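Local coordinates for AHL synthase (PDB 3P2H), which probably makes N-acyl-homoserine lactone quorum-sensing signals from a fatty acyl-[ACP] and S-adenosyl-L-methionine, releasing S-methyl-5'-thioadenosine, at residues Gly66-Leu71 against Trp98-Phe103. The protein carries 3 engineered substitutions. Numbering follows the deposited sequence.
Sequences GCARLL and WELSRF. With NOO (N-(3-oxocyclohex-1-en-1-yl)octanamide), chain C; MTA (5'-deoxy-5'-methylthioadenosine), chain B.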
ATOM      1  N   GLY A  66      -7.441   5.119  -7.273  1.00 18.66           N
ATOM      2  CA  GLY A  66      -6.697   4.154  -6.490  1.00 16.96           C
ATOM      3  C   GLY A  66      -5.316   4.663  -6.121  1.00 16.55           C
ATOM      4  O   GLY A  66      -4.737   5.466  -6.849  1.00 17.28           O
ATOM      5  N   CYS A  67      -4.793   4.210  -4.987  1.00 15.08           N
ATOM      6  CA  CYS A  67      -3.469   4.636  -4.557  1.00 15.87           C
ATOM      7  C   CYS A  67      -2.770   3.584  -3.708  1.00 15.14           C
ATOM      8  O   CYS A  67      -3.396   2.648  -3.209  1.00 14.65           O
ATOM      9  CB  CYS A  67      -3.546   5.950  -3.768  1.00 13.89           C
ATOM     10  SG  CYS A  67      -4.372   5.865  -2.149  1.00 17.69           S
ATOM     11  N   ALA A  68      -1.463   3.748  -3.561  1.00 13.68           N
ATOM     12  CA  ALA A  68      -0.656   2.850  -2.755  1.00 15.05           C
ATOM     13  C   ALA A  68       0.664   3.540  -2.452  1.00 15.17           C
ATOM     14  O   ALA A  68       1.133   4.376  -3.223  1.00 15.28           O
ATOM     15  CB  ALA A  68      -0.412   1.542  -3.487  1.00 15.16           C
ATOM     16  N   ARG A  69       1.241   3.192  -1.312  1.00 15.05           N
ATOM     17  CA  ARG A  69       2.504   3.768  -0.882  1.00 15.85           C
ATOM     18  C   ARG A  69       3.478   2.632  -0.615  1.00 15.38           C
ATOM     19  O   ARG A  69       3.121   1.649   0.027  1.00 14.42           O
ATOM     20  CB  ARG A  69       2.287   4.592   0.394  1.00 14.65           C
ATOM     21  CG  ARG A  69       3.540   5.232   0.938  1.00 16.25           C
ATOM     22  CD  ARG A  69       3.216   6.339   1.928  1.00 14.90           C
ATOM     23  NE  ARG A  69       2.762   5.837   3.220  1.00 13.64           N
ATOM     24  CZ  ARG A  69       2.418   6.618   4.237  1.00 14.02           C
ATOM     25  NH1 ARG A  69       2.469   7.935   4.102  1.00 13.49           N
ATOM     26  NH2 ARG A  69       2.052   6.087   5.393  1.00 10.51           N
ATOM     27  N   LEU A  70       4.698   2.768  -1.126  1.00 14.64           N
ATOM     28  CA  LEU A  70       5.730   1.754  -0.934  1.00 15.19           C
ATOM     29  C   LEU A  70       6.948   2.363  -0.251  1.00 15.42           C
ATOM     30  O   LEU A  70       7.439   3.416  -0.660  1.00 14.97           O
ATOM     31  CB  LEU A  70       6.141   1.148  -2.281  1.00 14.69           C
ATOM     32  CG  LEU A  70       5.112   0.206  -2.922  1.00 15.13           C
ATOM     33  CD1 LEU A  70       5.538  -0.146  -4.334  1.00 15.54           C
ATOM     34  CD2 LEU A  70       4.989  -1.044  -2.079  1.00 15.25           C
ATOM     35  N   LEU A  71       7.424   1.695   0.796  1.00 15.46           N
ATOM     36  CA  LEU A  71       8.589   2.150   1.548  1.00 15.17           C
ATOM     37  C   LEU A  71       9.523   0.988   1.834  1.00 14.75           C
ATOM     38  O   LEU A  71       9.072  -0.119   2.099  1.00 14.45           O
ATOM     39  CB  LEU A  71       8.161   2.759   2.886  1.00 17.31           C
ATOM     40  CG  LEU A  71       7.363   4.063   2.897  1.00 18.03           C
ATOM     41  CD1 LEU A  71       6.834   4.307   4.308  1.00 18.47           C
ATOM     42  CD2 LEU A  71       8.249   5.214   2.429  1.00 18.16           C
ATOM     43  N   TRP A  98       9.662  -4.652   1.706  1.00 15.20           N
ATOM     44  CA  TRP A  98       9.161  -3.291   1.531  1.00 16.67           C
ATOM     45  C   TRP A  98       7.782  -3.232   2.179  1.00 15.79           C
ATOM     46  O   TRP A  98       7.078  -4.238   2.221  1.00 14.41           O
ATOM     47  CB  TRP A  98       9.035  -2.936   0.042  1.00 15.29           C
ATOM     48  CG  TRP A  98      10.303  -2.427  -0.585  1.00 17.05           C
ATOM     49  CD1 TRP A  98      11.496  -3.084  -0.674  1.00 17.04           C
ATOM     50  CD2 TRP A  98      10.504  -1.145  -1.194  1.00 17.39           C
ATOM     51  NE1 TRP A  98      12.430  -2.288  -1.299  1.00 17.52           N
ATOM     52  CE2 TRP A  98      11.846  -1.093  -1.627  1.00 17.80           C
ATOM     53  CE3 TRP A  98       9.679  -0.034  -1.414  1.00 18.64           C
ATOM     54  CZ2 TRP A  98      12.385   0.027  -2.264  1.00 18.56           C
ATOM     55  CZ3 TRP A  98      10.216   1.084  -2.049  1.00 19.43           C
ATOM     56  CH2 TRP A  98      11.557   1.104  -2.465  1.00 19.83           C
ATOM     57  N   GLU A  99       7.404  -2.066   2.688  1.00 14.00           N
ATOM     58  CA  GLU A  99       6.100  -1.914   3.319  1.00 15.17           C
ATOM     59  C   GLU A  99       5.079  -1.281   2.389  1.00 14.80           C
ATOM     60  O   GLU A  99       5.343  -0.253   1.760  1.00 14.92           O
ATOM     61  CB  GLU A  99       6.180  -1.052   4.582  1.00 14.68           C
ATOM     62  CG  GLU A  99       4.801  -0.836   5.203  1.00 14.14           C
ATOM     63  CD  GLU A  99       4.761   0.293   6.209  1.00 13.94           C
ATOM     64  OE1 GLU A  99       5.126   1.422   5.839  1.00 14.46           O
ATOM     65  OE2 GLU A  99       4.353   0.053   7.364  1.00 16.05           O
ATOM     66  N   LEU A 100       3.905  -1.897   2.323  1.00 14.88           N
ATOM     67  CA  LEU A 100       2.815  -1.391   1.502  1.00 12.74           C
ATOM     68  C   LEU A 100       1.827  -0.725   2.452  1.00 13.54           C
ATOM     69  O   LEU A 100       1.366  -1.352   3.399  1.00 11.95           O
ATOM     70  CB  LEU A 100       2.130  -2.544   0.762  1.00 13.20           C
ATOM     71  CG  LEU A 100       0.927  -2.178  -0.114  1.00 12.69           C
ATOM     72  CD1 LEU A 100       1.356  -1.198  -1.194  1.00 12.03           C
ATOM     73  CD2 LEU A 100       0.338  -3.441  -0.738  1.00 14.41           C
ATOM     74  N   SER A 101       1.527   0.550   2.216  1.00 13.19           N
ATOM     75  CA  SER A 101       0.580   1.275   3.060  1.00 12.93           C
ATOM     76  C   SER A 101      -0.321   2.176   2.215  1.00 12.88           C
ATOM     77  O   SER A 101      -0.159   2.253   1.001  1.00 12.86           O
ATOM     78  CB  SER A 101       1.319   2.115   4.107  1.00 12.23           C
ATOM     79  OG  SER A 101       2.211   3.024   3.495  1.00 12.34           O
ATOM     80  N   ARG A 102      -1.262   2.855   2.867  1.00 13.48           N
ATOM     81  CA  ARG A 102      -2.195   3.740   2.183  1.00 13.61           C
ATOM     82  C   ARG A 102      -2.631   3.110   0.863  1.00 14.32           C
ATOM     83  O   ARG A 102      -2.495   3.704  -0.207  1.00 14.79           O
ATOM     84  CB  ARG A 102      -1.549   5.110   1.935  1.00 14.95           C
ATOM     85  CG  ARG A 102      -1.266   5.921   3.203  1.00 16.48           C
ATOM     86  CD  ARG A 102      -2.544   6.230   3.985  1.00 16.67           C
ATOM     87  NE  ARG A 102      -2.349   7.278   4.987  1.00 17.47           N
ATOM     88  CZ  ARG A 102      -1.673   7.132   6.126  1.00 19.19           C
ATOM     89  NH1 ARG A 102      -1.554   8.157   6.960  1.00 18.38           N
ATOM     90  NH2 ARG A 102      -1.123   5.963   6.440  1.00 19.77           N
ATOM     91  N   PHE A 103      -3.152   1.894   0.957  1.00 14.44           N
ATOM     92  CA  PHE A 103      -3.603   1.149  -0.208  1.00 16.43           C
ATOM     93  C   PHE A 103      -5.120   1.238  -0.311  1.00 15.80           C
ATOM     94  O   PHE A 103      -5.833   0.874   0.618  1.00 14.49           O
ATOM     95  CB  PHE A 103      -3.182  -0.318  -0.083  1.00 17.00           C
ATOM     96  CG  PHE A 103      -3.504  -1.151  -1.289  1.00 19.15           C
ATOM     97  CD1 PHE A 103      -2.691  -1.116  -2.412  1.00 18.11           C
ATOM     98  CD2 PHE A 103      -4.623  -1.984  -1.296  1.00 22.47           C
ATOM     99  CE1 PHE A 103      -2.982  -1.898  -3.525  1.00 20.44           C
ATOM    100  CE2 PHE A 103      -4.923  -2.772  -2.409  1.00 21.57           C
ATOM    101  CZ  PHE A 103      -4.099  -2.728  -3.524  1.00 19.94           C
TER
HETATM  102  C1  NOO C 300      -9.226  -0.477   2.455  1.00 40.41           C
HETATM  103  O1  NOO C 300     -10.109  -1.329   2.478  1.00 41.44           O
HETATM  104  C2  NOO C 300      -7.767  -0.805   2.747  1.00 39.87           C
HETATM  105  C3  NOO C 300      -6.893   0.127   3.322  1.00 40.01           C
HETATM  106  C4  NOO C 300      -7.393   1.580   3.454  1.00 40.85           C
HETATM  107  C5  NOO C 300      -8.433   2.025   2.351  1.00 40.83           C
HETATM  108  C6  NOO C 300      -9.599   1.008   2.151  1.00 40.21           C
HETATM  109  N7  NOO C 300      -5.552  -0.165   3.817  1.00 39.44           N
HETATM  110  C8  NOO C 300      -4.285   0.467   3.716  1.00 38.91           C
HETATM  111  O8  NOO C 300      -4.071   1.646   3.981  1.00 39.35           O
HETATM  112  C9  NOO C 300      -3.059  -0.349   3.248  1.00 37.38           C
HETATM  113  C10 NOO C 300      -3.136  -1.896   3.170  1.00 37.02           C
HETATM  114  C11 NOO C 300      -1.722  -2.498   3.393  1.00 34.23           C
HETATM  115  C12 NOO C 300      -1.446  -3.714   2.491  1.00 33.44           C
HETATM  116  C13 NOO C 300      -0.085  -4.359   2.830  1.00 31.80           C
HETATM  117  C14 NOO C 300      -0.100  -5.880   2.583  1.00 27.57           C
HETATM  118  C15 NOO C 300       1.303  -6.484   2.692  1.00 25.11           C
HETATM  119  CS  MTA B 204      -3.396   1.544   9.112  1.00 37.89           C
HETATM  120  S5' MTA B 204      -4.578   1.063  10.407  1.00 38.86           S
HETATM  121  C5' MTA B 204      -5.594   2.567  10.526  1.00 34.43           C
HETATM  122  C4' MTA B 204      -5.154   3.473  11.677  1.00 32.50           C
HETATM  123  O4' MTA B 204      -3.786   3.892  11.412  1.00 31.04           O
HETATM  124  C2' MTA B 204      -5.039   5.866  11.361  1.00 30.42           C
HETATM  125  O2' MTA B 204      -5.376   7.146  11.903  1.00 33.33           O
HETATM  126  C3' MTA B 204      -6.053   4.717  11.701  1.00 30.96           C
HETATM  127  O3' MTA B 204      -6.559   4.905  13.029  1.00 32.15           O
HETATM  128  C1' MTA B 204      -3.703   5.275  11.847  1.00 27.90           C
HETATM  129  N9  MTA B 204      -2.536   5.902  11.192  1.00 25.22           N
HETATM  130  C8  MTA B 204      -2.250   5.934   9.848  1.00 23.93           C
HETATM  131  N7  MTA B 204      -1.141   6.568   9.619  1.00 24.17           N
HETATM  132  C5  MTA B 204      -0.629   6.990  10.805  1.00 24.19           C
HETATM  133  C6  MTA B 204       0.540   7.721  11.203  1.00 23.24           C
HETATM  134  N6  MTA B 204       1.442   8.159  10.250  1.00 23.54           N
HETATM  135  N1  MTA B 204       0.744   7.975  12.537  1.00 22.51           N
HETATM  136  C2  MTA B 204      -0.133   7.553  13.496  1.00 23.30           C
HETATM  137  N3  MTA B 204      -1.249   6.857  13.127  1.00 22.98           N
HETATM  138  C4  MTA B 204      -1.532   6.561  11.837  1.00 23.94           C
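Arg69 and Ser101 form a hydrogen-bonded antiparallel pair, as do Leu71 and Glu99, with the non-hydrogen-bonded pair Leu70-Leu100 between them; the strand axes run at 160° and approach to 4.7 Å. Strands 64-72 and 97-105 are neighbours in the mixed central sheet, and 97-105 also pairs parallel with 138-144, consistent with the GNAT-like fold of autoinducer synthases. Arg69 N and O bond Ser101 O and N, and Leu71 N and O bond Glu99 O and N. At Arg102, whose phi and psi are both positive, the strand turns a corner. Past it Ala68 CA lies 3.3 Å from Arg102 O and Phe103 CA donates a CA-H...O contact to Cys67 O, before Cys67 bonds to Ala104.

On the face of Arg69 and Ser101, the arginine chain starts anti to its own N and bends at chi3, bringing NE 2.9 Å from Ser101 OG in a nearly straight bond (168°), with OG close to the guanidinium plane. Arg102 CG sits over the centre of that guanidinium, 3.8 Å above its plane. The two arginines run side by side, Arg69 NH2 and Arg102 NH2 3.3 Å apart, their planes turned 49°. On the Leu70 face, Leu70 CD2 meets Leu100 CD1 at 3.7 Å, while Leu70 CB lies 3.8 Å from Trp98 CE3. Met123 of helix 120-133 packs on Ala68 and Phe103, and Cys130 on Leu70.

The corner at Arg102 probably lets one strand serve both ligands: Arg102 NH1 and NH2 make weak hydrogen bonds to N7 of methylthioadenosine, Phe103 N gives a weak one to the inhibitor amide O8, and Leu100 CB lies 3.5 Å from acyl-chain C13. Asp45, salt-bridged to both arginines, together with Asp48 on Arg69 and Glu43 on Arg102, probably offsets their charges, keeping Arg102 directed at the adenine.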